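Local coordinates for Endoglucanase(Endo-1,4-beta-glucanase)protein (Pseudomonas stutzeri, PDB 6R2J), which probably hydrolyses internal beta-1,4-glucosidic bonds of cellulose as a glycoside hydrolase family 5 endoglucanase, with cellobiose bound here, at residues F37-K41 against K42-Y46; Y101-H105 against G106-G110; R124-A127 against E128-G132; V160-I163 against R164-D167. One frame throughout, in Å; residues are numbered along the deposited sequence. Where two conformers were deposited one is given.

In the fold
The four contacts are local ones, spread over the helical layer and one loop of the family's (beta/alpha)8 barrel, whose eight parallel strands form the core. Interactions 3 and 4 are true neighbours: their centres lie about 9 Å apart, and helices 116-130 and 152-166 meet through a salt bridge from Arg124 NE to Glu165 OE1 (2.9 Å) and through Ala127 CB on Val166 CG2. Interaction 1 touches none of the others; its centre is about 30 Å from those of interactions 2 and 4 and about 23 Å from that of interaction 3. In interaction 2 the Arg103 side chain is about 11 Å from a bound glucose unit of the cellobiose.

Interaction 1 of 4, residues F37-K41 against K42-Y46; sequences FYPEK and KHFKY
Pro39, Glu40, His43 and Phe44 form an N-terminal capping arrangement, where the loop after strand 14-18 turns into helix 41-49 on the outside of the barrel. Glu40 is the N-cap residue, and two well-known devices bracket it. The first is half of a capping box: the N-cap amide Glu40 N donates to His43 ND1, three residues on, at 3.1 Å and almost straight (174°), the donor lying in the plane of the imidazole at its edge. His43 carries its CG beside its own backbone N (chi1 -58°), which turns the ring back toward the start of the helix. In the other direction His43 N reaches Glu40 O only through a weak, bent bond. Over the centre of one face of the ring sits Lys42 CG, 3.8 Å above the plane. With an alanine at His43, Glu40 N would probably be left without its in-plane acceptor and the first turn would be less firmly fixed to the loop.

The second device is a hydrophobic staple between the residue before the cap and the fourth after it. Pro39 CG packs obliquely on the Phe44 ring, 3.6 Å from CE2 and 3.7 Å from CZ, while Glu40 O approaches the edge of that ring at CD2 (3.2 Å). Regular helical bonding follows, with Lys45 N to Lys41 O at 3.0 Å. Both Phe44 and Glu40 look to helix 74-89: the ring touches Ala87 and the carboxylate forms a salt bridge with Lys82, while His43 borders the loop at Glu297.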
loop_
_atom_site.group_PDB
_atom_site.type_symbol
_atom_site.label_atom_id
_atom_site.label_comp_id
_atom_site.label_asym_id
_atom_site.label_seq_id
_atom_site.Cartn_x
_atom_site.Cartn_y
_atom_site.Cartn_z
ATOM N N PHE A 37 13.654 -8.234 5.964
ATOM C CA PHE A 37 14.470 -8.351 4.768
ATOM C C PHE A 37 14.115 -7.193 3.849
ATOM O O PHE A 37 12.977 -6.740 3.796
ATOM C CB PHE A 37 14.199 -9.651 3.974
ATOM C CG PHE A 37 14.020 -10.843 4.833
ATOM C CD1 PHE A 37 15.100 -11.364 5.498
ATOM C CD2 PHE A 37 12.775 -11.414 5.029
ATOM C CE1 PHE A 37 14.959 -12.447 6.331
ATOM C CE2 PHE A 37 12.631 -12.469 5.874
ATOM C CZ PHE A 37 13.720 -13.004 6.503
ATOM N N TYR A 38 15.073 -6.763 3.124
ATOM C CA TYR A 38 14.973 -5.794 2.049
ATOM C C TYR A 38 15.248 -6.448 0.689
ATOM O O TYR A 38 16.036 -7.387 0.572
ATOM C CB TYR A 38 15.964 -4.655 2.321
ATOM C CG TYR A 38 15.343 -3.557 3.165
ATOM C CD1 TYR A 38 15.162 -3.713 4.518
ATOM C CD2 TYR A 38 14.907 -2.372 2.585
ATOM C CE1 TYR A 38 14.587 -2.705 5.281
ATOM C CE2 TYR A 38 14.319 -1.362 3.334
ATOM C CZ TYR A 38 14.167 -1.517 4.679
ATOM O OH TYR A 38 13.573 -0.502 5.409
ATOM N N PRO A 39 14.543 -6.000 -0.340
ATOM C CA PRO A 39 14.700 -6.611 -1.652
ATOM C C PRO A 39 16.023 -6.201 -2.294
ATOM O O PRO A 39 16.702 -5.257 -1.872
ATOM C CB PRO A 39 13.492 -6.076 -2.432
ATOM C CG PRO A 39 13.171 -4.735 -1.767
ATOM C CD PRO A 39 13.515 -4.932 -0.317
ATOM N N GLU A 40 16.368 -6.950 -3.342
ATOM C CA GLU A 40 17.573 -6.767 -4.129
ATOM C C GLU A 40 17.198 -6.401 -5.559
ATOM O O GLU A 40 16.023 -6.423 -5.940
ATOM C CB GLU A 40 18.406 -8.040 -4.128
ATOM C CG GLU A 40 18.865 -8.428 -2.747
ATOM C CD GLU A 40 19.926 -7.473 -2.195
ATOM O OE1 GLU A 40 20.369 -6.538 -2.922
ATOM O OE2 GLU A 40 20.331 -7.687 -1.028
ATOM N N LYS A 41 18.219 -6.112 -6.371
ATOM C CA LYS A 41 17.969 -5.711 -7.751
ATOM C C LYS A 41 17.163 -6.758 -8.516
ATOM O O LYS A 41 16.407 -6.407 -9.439
ATOM C CB LYS A 41 19.290 -5.430 -8.454
ATOM C CG LYS A 41 20.257 -6.613 -8.511
ATOM C CD LYS A 41 21.427 -6.265 -9.458
ATOM C CE LYS A 41 22.449 -7.394 -9.584
ATOM N NZ LYS A 41 23.260 -7.512 -8.333
ATOM N N LYS A 42 17.305 -8.040 -8.158
ATOM C CA LYS A 42 16.601 -9.085 -8.902
ATOM C C LYS A 42 15.092 -8.900 -8.817
ATOM O O LYS A 42 14.371 -9.121 -9.798
ATOM C CB LYS A 42 16.995 -10.462 -8.387
ATOM C CG LYS A 42 16.452 -10.754 -6.994
ATOM C CD LYS A 42 16.910 -12.112 -6.469
ATOM C CE LYS A 42 15.745 -13.036 -6.156
ATOM N NZ LYS A 42 16.232 -14.347 -5.637
ATOM N N HIS A 43 14.595 -8.487 -7.651
ATOM C CA HIS A 43 13.160 -8.309 -7.481
ATOM C C HIS A 43 12.642 -7.183 -8.367
ATOM O O HIS A 43 11.664 -7.354 -9.102
ATOM C CB HIS A 43 12.840 -8.080 -5.999
ATOM C CG HIS A 43 13.304 -9.199 -5.123
ATOM N ND1 HIS A 43 14.361 -9.076 -4.250
ATOM C CD2 HIS A 43 12.869 -10.473 -5.014
ATOM C CE1 HIS A 43 14.534 -10.221 -3.615
ATOM N NE2 HIS A 43 13.660 -11.094 -4.084
ATOM N N PHE A 44 13.294 -6.035 -8.338
ATOM C CA PHE A 44 12.791 -4.923 -9.131
ATOM C C PHE A 44 12.883 -5.224 -10.616
ATOM O O PHE A 44 11.993 -4.837 -11.380
ATOM C CB PHE A 44 13.568 -3.679 -8.773
ATOM C CG PHE A 44 13.387 -3.268 -7.339
ATOM C CD1 PHE A 44 12.358 -2.405 -6.977
ATOM C CD2 PHE A 44 14.230 -3.771 -6.324
ATOM C CE1 PHE A 44 12.205 -2.020 -5.671
ATOM C CE2 PHE A 44 14.056 -3.382 -4.987
ATOM C CZ PHE A 44 13.058 -2.504 -4.671
ATOM N N LYS A 45 13.952 -5.916 -11.033
ATOM C CA LYS A 45 14.123 -6.329 -12.422
ATOM C C LYS A 45 13.041 -7.319 -12.843
ATOM O O LYS A 45 12.459 -7.195 -13.929
ATOM C CB LYS A 45 15.509 -6.957 -12.594
ATOM C CG LYS A 45 15.911 -7.409 -14.020
ATOM C CD LYS A 45 15.492 -6.445 -15.096
ATOM C CE LYS A 45 16.124 -6.790 -16.434
ATOM N NZ LYS A 45 16.920 -8.029 -16.434
ATOM N N TYR A 46 12.771 -8.327 -12.012
ATOM C CA TYR A 46 11.714 -9.270 -12.348
ATOM C C TYR A 46 10.390 -8.547 -12.591
ATOM O O TYR A 46 9.737 -8.759 -13.614
ATOM C CB TYR A 46 11.546 -10.329 -11.257
ATOM C CG TYR A 46 10.368 -11.234 -11.565
ATOM C CD1 TYR A 46 10.448 -12.183 -12.556
ATOM C CD2 TYR A 46 9.164 -11.100 -10.882
ATOM C CE1 TYR A 46 9.345 -12.982 -12.857
ATOM C CE2 TYR A 46 8.082 -11.878 -11.155
ATOM C CZ TYR A 46 8.162 -12.818 -12.145
ATOM O OH TYR A 46 7.062 -13.600 -12.430
#

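Interaction 2 of 4, residues Y101-H105 against G106-G110; sequences YGRYH and GELIG
Arg103 and Leu108 lie side by side on one face of a tight two-residue hairpin, which turns at His105 and Gly106 and which Ile109 closes at its open end. Tyr104 to Glu107 make a type I' turn, in which His105 and Gly106 both have positive phi, a conformation that glycine adopts readily. The carbonyl of Gly106 faces back to the first strand, its O 4.1 Å from Arg103 CD. The turn is fastened by the hydrogen-bonded pair Tyr104 and Glu107: Tyr104 N to Glu107 O is 2.8 Å, and Glu107 N returns to Tyr104 O at 3.0 Å.

Arg103 and Leu108 are the non-hydrogen-bonded pair, and their side chains point the same way. The arginine is extended from CG to NE, which lays its guanidinium over Leu108 so that CD2 sits 3.5 Å from the plane, above its centre. The guanidinium edge remains available for polar work: NH1 meets Tyr101 O at 2.9 Å in the group's own plane, and also bonds to His146 O. With a leucine in place of Arg103, the carbonyl oxygens of Tyr101 and His146 would probably lose this donor, and Leu108 CD2 its flat cover.

At the open end Ile109 N donates to Gly102 O (3.0 Å, 170°), and a water joins the same oxygen to Ile109 O. The isoleucine's CD1 folds back against Gly102 C at 3.7 Å. The hairpin follows strand 93-98 and precedes helix 116-130; Ile109 and the Tyr104 ring both rest on Trp61 of helix 61-64.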
loop_
_atom_site.group_PDB
_atom_site.type_symbol
_atom_site.label_atom_id
_atom_site.label_comp_id
_atom_site.label_asym_id
_atom_site.label_seq_id
_atom_site.Cartn_x
_atom_site.Cartn_y
_atom_site.Cartn_z
ATOM N N TYR A 101 -0.529 0.271 11.644
ATOM C CA TYR A 101 -1.806 -0.096 12.273
ATOM C C TYR A 101 -2.298 0.916 13.310
ATOM O O TYR A 101 -2.993 0.549 14.262
ATOM C CB TYR A 101 -1.702 -1.482 12.927
ATOM C CG TYR A 101 -1.310 -2.577 11.967
ATOM C CD1 TYR A 101 -2.232 -3.137 11.118
ATOM C CD2 TYR A 101 -0.019 -3.018 11.896
ATOM C CE1 TYR A 101 -1.861 -4.109 10.222
ATOM C CE2 TYR A 101 0.357 -3.988 10.994
ATOM C CZ TYR A 101 -0.562 -4.531 10.154
ATOM O OH TYR A 101 -0.155 -5.512 9.270
ATOM N N GLY A 102 -1.975 2.196 13.127
ATOM C CA GLY A 102 -2.343 3.226 14.078
ATOM C C GLY A 102 -1.544 3.253 15.370
ATOM O O GLY A 102 -1.975 3.921 16.325
ATOM N N ARG A 103 -0.393 2.565 15.433
ATOM C CA ARG A 103 0.287 2.348 16.701
ATOM C C ARG A 103 1.804 2.464 16.572
ATOM O O ARG A 103 2.371 2.242 15.501
ATOM C CB ARG A 103 -0.047 0.970 17.299
ATOM C CG ARG A 103 -1.527 0.787 17.668
ATOM C CD ARG A 103 -1.910 -0.698 17.765
ATOM N NE ARG A 103 -3.175 -0.879 18.471
ATOM C CZ ARG A 103 -4.372 -0.618 17.944
ATOM N NH1 ARG A 103 -4.480 -0.163 16.692
ATOM N NH2 ARG A 103 -5.470 -0.782 18.678
ATOM N N TYR A 104 2.447 2.801 17.699
ATOM C CA TYR A 104 3.897 2.875 17.829
ATOM C C TYR A 104 4.301 2.143 19.110
ATOM O O TYR A 104 3.876 2.526 20.204
ATOM C CB TYR A 104 4.357 4.340 17.845
ATOM C CG TYR A 104 5.857 4.468 18.036
ATOM C CD1 TYR A 104 6.731 3.975 17.089
ATOM C CD2 TYR A 104 6.397 5.009 19.173
ATOM C CE1 TYR A 104 8.074 4.037 17.250
ATOM C CE2 TYR A 104 7.766 5.065 19.342
ATOM C CZ TYR A 104 8.590 4.599 18.347
ATOM O OH TYR A 104 9.945 4.651 18.455
ATOM N N HIS A 105 5.124 1.097 18.978
ATOM C CA HIS A 105 5.483 0.233 20.102
ATOM C C HIS A 105 4.232 -0.214 20.852
ATOM O O HIS A 105 4.202 -0.280 22.092
ATOM C CB HIS A 105 6.504 0.877 21.047
ATOM C CG HIS A 105 7.910 0.842 20.525
ATOM N ND1 HIS A 105 8.532 -0.324 20.125
ATOM C CD2 HIS A 105 8.807 1.837 20.315
ATOM C CE1 HIS A 105 9.757 -0.048 19.713
ATOM N NE2 HIS A 105 9.931 1.261 19.776
ATOM N N GLY A 106 3.173 -0.496 20.081
ATOM C CA GLY A 106 1.931 -1.026 20.614
ATOM C C GLY A 106 0.944 -0.018 21.155
ATOM O O GLY A 106 -0.200 -0.401 21.447
ATOM N N GLU A 107 1.325 1.252 21.274
ATOM C CA GLU A 107 0.485 2.293 21.844
ATOM C C GLU A 107 -0.108 3.103 20.710
ATOM O O GLU A 107 0.509 3.246 19.655
ATOM C CB GLU A 107 1.317 3.217 22.733
ATOM C CG GLU A 107 1.932 2.535 23.953
ATOM C CD GLU A 107 0.997 2.512 25.148
ATOM O OE1 GLU A 107 1.278 1.792 26.114
ATOM O OE2 GLU A 107 -0.030 3.221 25.117
ATOM N N LEU A 108 -1.297 3.667 20.952
ATOM C CA LEU A 108 -2.046 4.372 19.907
ATOM C C LEU A 108 -1.446 5.748 19.610
ATOM O O LEU A 108 -1.118 6.510 20.525
ATOM C CB LEU A 108 -3.520 4.532 20.303
ATOM C CG LEU A 108 -4.420 3.299 20.216
ATOM C CD1 LEU A 108 -5.794 3.528 20.748
ATOM C CD2 LEU A 108 -4.463 2.879 18.761
ATOM N N ILE A 109 -1.258 6.050 18.326
ATOM C CA ILE A 109 -0.875 7.391 17.910
ATOM C C ILE A 109 -2.006 8.344 18.284
ATOM O O ILE A 109 -3.154 8.156 17.865
ATOM C CB ILE A 109 -0.588 7.430 16.397
ATOM C CG1 ILE A 109 0.455 6.374 15.984
ATOM C CG2 ILE A 109 -0.092 8.829 15.994
ATOM C CD1 ILE A 109 0.566 6.131 14.481
ATOM N N GLY A 110 -1.694 9.365 19.079
ATOM C CA GLY A 110 -2.692 10.248 19.640
ATOM C C GLY A 110 -2.947 10.000 21.106
ATOM O O GLY A 110 -3.659 10.788 21.745
HETATM O O HOH W 1 -4.122 6.186 16.024
HETATM O O HOH W 2 -2.606 -0.791 20.939
#

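Interaction 3 of 4, residues R124-A127 against E128-G132; sequences RKLA and ERFKG
Leu126 and Phe130 lie one turn apart near the C-terminal end of helix 116-130, one of the outer helices of the TIM barrel, and their side chains run alongside each other, pointing the same way. Phe130 can be followed outward from its backbone. Its CB stands 4.0 Å from Leu126 O, and CG is 3.8 Å from it. With CG beside the backbone N (chi1 -53°), the ring swings back along the helix, bringing CD2 to 3.2 Å from that same oxygen. One bond farther, CE2 lies about equally far from the oxygen and from the methyl Leu126 CD2, at 4.0 Å from the latter, while Arg129 CB covers one face of the ring over its centre. Beyond this the aromatic group passes into the surrounding fold, touching Leu80 and Leu84 of helix 74-89 and Tyr139 of strand 136-140, so it fills the layer between helix and barrel wall.

The backbone here is still helical. Phe130 N bonds to Leu126 O, and Lys131 N reaches Ala127 O at 2.9 Å although Lys131 itself is the first residue to leave helical geometry. On another side of the helix Arg124 and Glu128 point the same way, yet Arg124 NE forms its salt bridge with Glu165 OE1 of helix 152-166.

Toward solvent, Arg129 CG, beside its backbone N (chi1 -57°), lies 3.3 Å from Lys125 O, and a bend at chi2 carries NE round to a water. That water joins the two residues, accepting from Arg129 NE in the guanidinium plane at 2.6 Å and donating to Lys125 O at 2.8 Å.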
loop_
_atom_site.group_PDB
_atom_site.type_symbol
_atom_site.label_atom_id
_atom_site.label_comp_id
_atom_site.label_asym_id
_atom_site.label_seq_id
_atom_site.Cartn_x
_atom_site.Cartn_y
_atom_site.Cartn_z
ATOM N N ARG A 124 7.716 14.362 8.889
ATOM C CA ARG A 124 8.507 15.497 8.454
ATOM C C ARG A 124 9.955 15.082 8.242
ATOM O O ARG A 124 10.559 15.402 7.215
ATOM C CB ARG A 124 8.390 16.630 9.471
ATOM C CG ARG A 124 8.857 17.960 8.877
ATOM C CD ARG A 124 8.890 19.084 9.899
ATOM N NE ARG A 124 7.598 19.338 10.535
ATOM C CZ ARG A 124 7.273 18.925 11.753
ATOM N NH1 ARG A 124 8.138 18.234 12.470
ATOM N NH2 ARG A 124 6.087 19.203 12.253
ATOM N N LYS A 125 10.528 14.364 9.205
ATOM C CA LYS A 125 11.916 13.938 9.079
ATOM C C LYS A 125 12.092 12.969 7.924
ATOM O O LYS A 125 13.067 13.080 7.180
ATOM C CB LYS A 125 12.417 13.308 10.379
ATOM C CG LYS A 125 12.970 14.284 11.394
ATOM C CD LYS A 125 13.622 13.505 12.502
ATOM C CE LYS A 125 14.254 14.398 13.545
ATOM N NZ LYS A 125 13.270 14.705 14.614
ATOM N N LEU A 126 11.182 11.996 7.768
ATOM C CA LEU A 126 11.276 11.082 6.626
ATOM C C LEU A 126 11.147 11.821 5.291
ATOM O O LEU A 126 11.880 11.529 4.332
ATOM C CB LEU A 126 10.211 9.990 6.726
ATOM C CG LEU A 126 10.373 8.947 7.834
ATOM C CD1 LEU A 126 9.151 8.075 7.928
ATOM C CD2 LEU A 126 11.622 8.140 7.561
ATOM N N ALA A 127 10.215 12.778 5.197
ATOM C CA ALA A 127 10.050 13.508 3.942
ATOM C C ALA A 127 11.293 14.329 3.606
ATOM O O ALA A 127 11.613 14.510 2.429
ATOM C CB ALA A 127 8.798 14.383 4.014
ATOM N N GLU A 128 11.996 14.843 4.624
ATOM C CA GLU A 128 13.277 15.512 4.409
ATOM C C GLU A 128 14.314 14.555 3.831
ATOM O O GLU A 128 15.141 14.955 3.011
ATOM C CB GLU A 128 13.797 16.077 5.739
ATOM C CG GLU A 128 13.062 17.321 6.306
ATOM C CD GLU A 128 13.444 17.618 7.772
ATOM O OE1 GLU A 128 14.537 17.197 8.200
ATOM O OE2 GLU A 128 12.662 18.263 8.509
ATOM N N ARG A 129 14.281 13.288 4.231
ATOM C CA ARG A 129 15.274 12.348 3.713
ATOM C C ARG A 129 15.009 11.957 2.252
ATOM O O ARG A 129 15.961 11.714 1.491
ATOM C CB ARG A 129 15.296 11.085 4.575
ATOM C CG ARG A 129 15.580 11.247 6.067
ATOM C CD ARG A 129 17.009 11.729 6.338
ATOM N NE ARG A 129 17.173 11.943 7.775
ATOM C CZ ARG A 129 17.970 11.219 8.557
ATOM N NH1 ARG A 129 18.713 10.247 8.021
ATOM N NH2 ARG A 129 18.045 11.455 9.861
ATOM N N PHE A 130 13.730 11.833 1.842
ATOM C CA PHE A 130 13.391 11.265 0.531
ATOM C C PHE A 130 12.794 12.247 -0.472
ATOM O O PHE A 130 12.625 11.887 -1.641
ATOM C CB PHE A 130 12.455 10.057 0.695
ATOM C CG PHE A 130 12.968 9.023 1.650
ATOM C CD1 PHE A 130 14.141 8.378 1.414
ATOM C CD2 PHE A 130 12.264 8.700 2.788
ATOM C CE1 PHE A 130 14.604 7.394 2.317
ATOM C CE2 PHE A 130 12.717 7.747 3.686
ATOM C CZ PHE A 130 13.890 7.087 3.448
ATOM N N LYS A 131 12.534 13.479 -0.072
ATOM C CA LYS A 131 12.095 14.549 -0.962
ATOM C C LYS A 131 12.877 14.566 -2.270
ATOM O O LYS A 131 14.109 14.707 -2.281
ATOM C CB LYS A 131 12.272 15.888 -0.218
ATOM C CG LYS A 131 11.975 17.179 -1.006
ATOM C CD LYS A 131 12.333 18.438 -0.179
ATOM C CE LYS A 131 12.020 19.764 -0.947
ATOM N NZ LYS A 131 13.232 20.360 -1.645
ATOM N N GLY A 132 12.152 14.432 -3.370
ATOM C CA GLY A 132 12.737 14.587 -4.684
ATOM C C GLY A 132 13.309 13.332 -5.300
ATOM O O GLY A 132 13.862 13.400 -6.411
HETATM O O HOH W 3 15.507 13.910 8.276
#

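Interaction 4 of 4, residues V160-I163 against R164-D167; sequences VDAI and REVD
Ile163 O is held by two backbone amides. Asp167 N comes nearly head-on to the carbonyl at 2.7 Å, while Val166 N approaches from well above its plane at 3.1 Å. One oxygen thus accepts both a three-residue and a four-residue bond, a change of spacing common where a helix gives way to the following loop. A related mixture appears a step earlier, with one amide shared between two oxygens: Glu165 N bonds to Ala162 O at 3.1 Å and only weakly to Asp161 O, whereas Arg164 N to Val160 O is a regular helical bond.

Arg164 carries the side-chain part. Its CG lies beside Val160 CG1 at 4.1 Å, and a bend at chi2 (-74°) turns the rest of the chain forward, past the last turn. There NH1 donates to Asp167 O, at 3.2 Å and in the guanidinium plane, so the arginine spans the final residues of the segment. Outside partners also hold it: NE forms a salt bridge with Asp196, and NH1 also meets Thr170 O. Glu165, extended beyond CG, lies back along the helix with OE2 3.4 Å from Ala162 CA, its OE1 being taken by Arg124. Asp167 OD1 in turn accepts from the amides of Gln169 and Thr170, at the start of the loop that leads into strand 171-175, as befits the helix-to-strand return of a beta-alpha-beta unit in a TIM barrel.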
loop_
_atom_site.group_PDB
_atom_site.type_symbol
_atom_site.label_atom_id
_atom_site.label_comp_id
_atom_site.label_asym_id
_atom_site.label_seq_id
_atom_site.Cartn_x
_atom_site.Cartn_y
_atom_site.Cartn_z
ATOM N N VAL A 160 0.065 14.876 7.488
ATOM C CA VAL A 160 -0.042 15.562 6.203
ATOM C C VAL A 160 0.463 17.003 6.318
ATOM O O VAL A 160 1.290 17.464 5.516
ATOM C CB VAL A 160 -1.487 15.516 5.660
ATOM C CG1 VAL A 160 -1.603 16.504 4.497
ATOM C CG2 VAL A 160 -1.890 14.107 5.270
ATOM N N ASP A 161 -0.020 17.732 7.327
ATOM C CA ASP A 161 0.450 19.101 7.522
ATOM C C ASP A 161 1.967 19.132 7.572
ATOM O O ASP A 161 2.611 19.925 6.879
ATOM C CB ASP A 161 -0.156 19.690 8.800
ATOM C CG ASP A 161 -1.659 19.887 8.697
ATOM O OD1 ASP A 161 -2.190 19.883 7.570
ATOM O OD2 ASP A 161 -2.317 20.049 9.741
ATOM N N ALA A 162 2.552 18.232 8.361
ATOM C CA ALA A 162 4.001 18.201 8.549
ATOM C C ALA A 162 4.726 17.879 7.250
ATOM O O ALA A 162 5.729 18.525 6.907
ATOM C CB ALA A 162 4.367 17.181 9.628
ATOM N N ILE A 163 4.234 16.881 6.512
ATOM C CA ILE A 163 4.864 16.521 5.246
ATOM C C ILE A 163 4.867 17.716 4.290
ATOM O O ILE A 163 5.848 17.966 3.579
ATOM C CB ILE A 163 4.137 15.312 4.619
ATOM C CG1 ILE A 163 4.476 13.987 5.317
ATOM C CG2 ILE A 163 4.460 15.221 3.099
ATOM C CD1 ILE A 163 3.551 12.803 4.872
ATOM N N ARG A 164 3.753 18.446 4.229
ATOM C CA ARG A 164 3.603 19.532 3.270
ATOM C C ARG A 164 4.386 20.758 3.681
ATOM O O ARG A 164 4.477 21.702 2.884
ATOM C CB ARG A 164 2.114 19.864 3.079
ATOM C CG ARG A 164 1.290 18.699 2.489
ATOM C CD ARG A 164 1.635 18.582 1.014
ATOM N NE ARG A 164 0.764 17.672 0.282
ATOM C CZ ARG A 164 1.205 16.642 -0.420
ATOM N NH1 ARG A 164 2.500 16.382 -0.501
ATOM N NH2 ARG A 164 0.349 15.872 -1.048
ATOM N N GLU A 165 4.942 20.754 4.903
ATOM C CA GLU A 165 5.870 21.799 5.325
ATOM C C GLU A 165 7.217 21.650 4.629
ATOM O O GLU A 165 7.964 22.626 4.492
ATOM C CB GLU A 165 6.114 21.711 6.834
ATOM C CG GLU A 165 4.944 22.030 7.755
ATOM C CD GLU A 165 5.299 21.713 9.240
ATOM O OE1 GLU A 165 6.479 21.894 9.608
ATOM O OE2 GLU A 165 4.434 21.263 10.033
ATOM N N VAL A 166 7.555 20.433 4.221
ATOM C CA VAL A 166 8.828 20.168 3.574
ATOM C C VAL A 166 8.686 19.687 2.136
ATOM O O VAL A 166 9.645 19.841 1.360
ATOM C CB VAL A 166 9.708 19.188 4.386
ATOM C CG1 VAL A 166 9.978 19.722 5.791
ATOM C CG2 VAL A 166 9.085 17.819 4.417
ATOM N N ASP A 167 7.545 19.104 1.741
ATOM C CA ASP A 167 7.378 18.517 0.404
ATOM C C ASP A 167 5.942 18.735 -0.050
ATOM O O ASP A 167 4.998 18.123 0.491
ATOM C CB ASP A 167 7.790 17.032 0.392
ATOM C CG ASP A 167 7.711 16.383 -1.006
ATOM O OD1 ASP A 167 6.948 16.856 -1.863
ATOM O OD2 ASP A 167 8.402 15.364 -1.254
#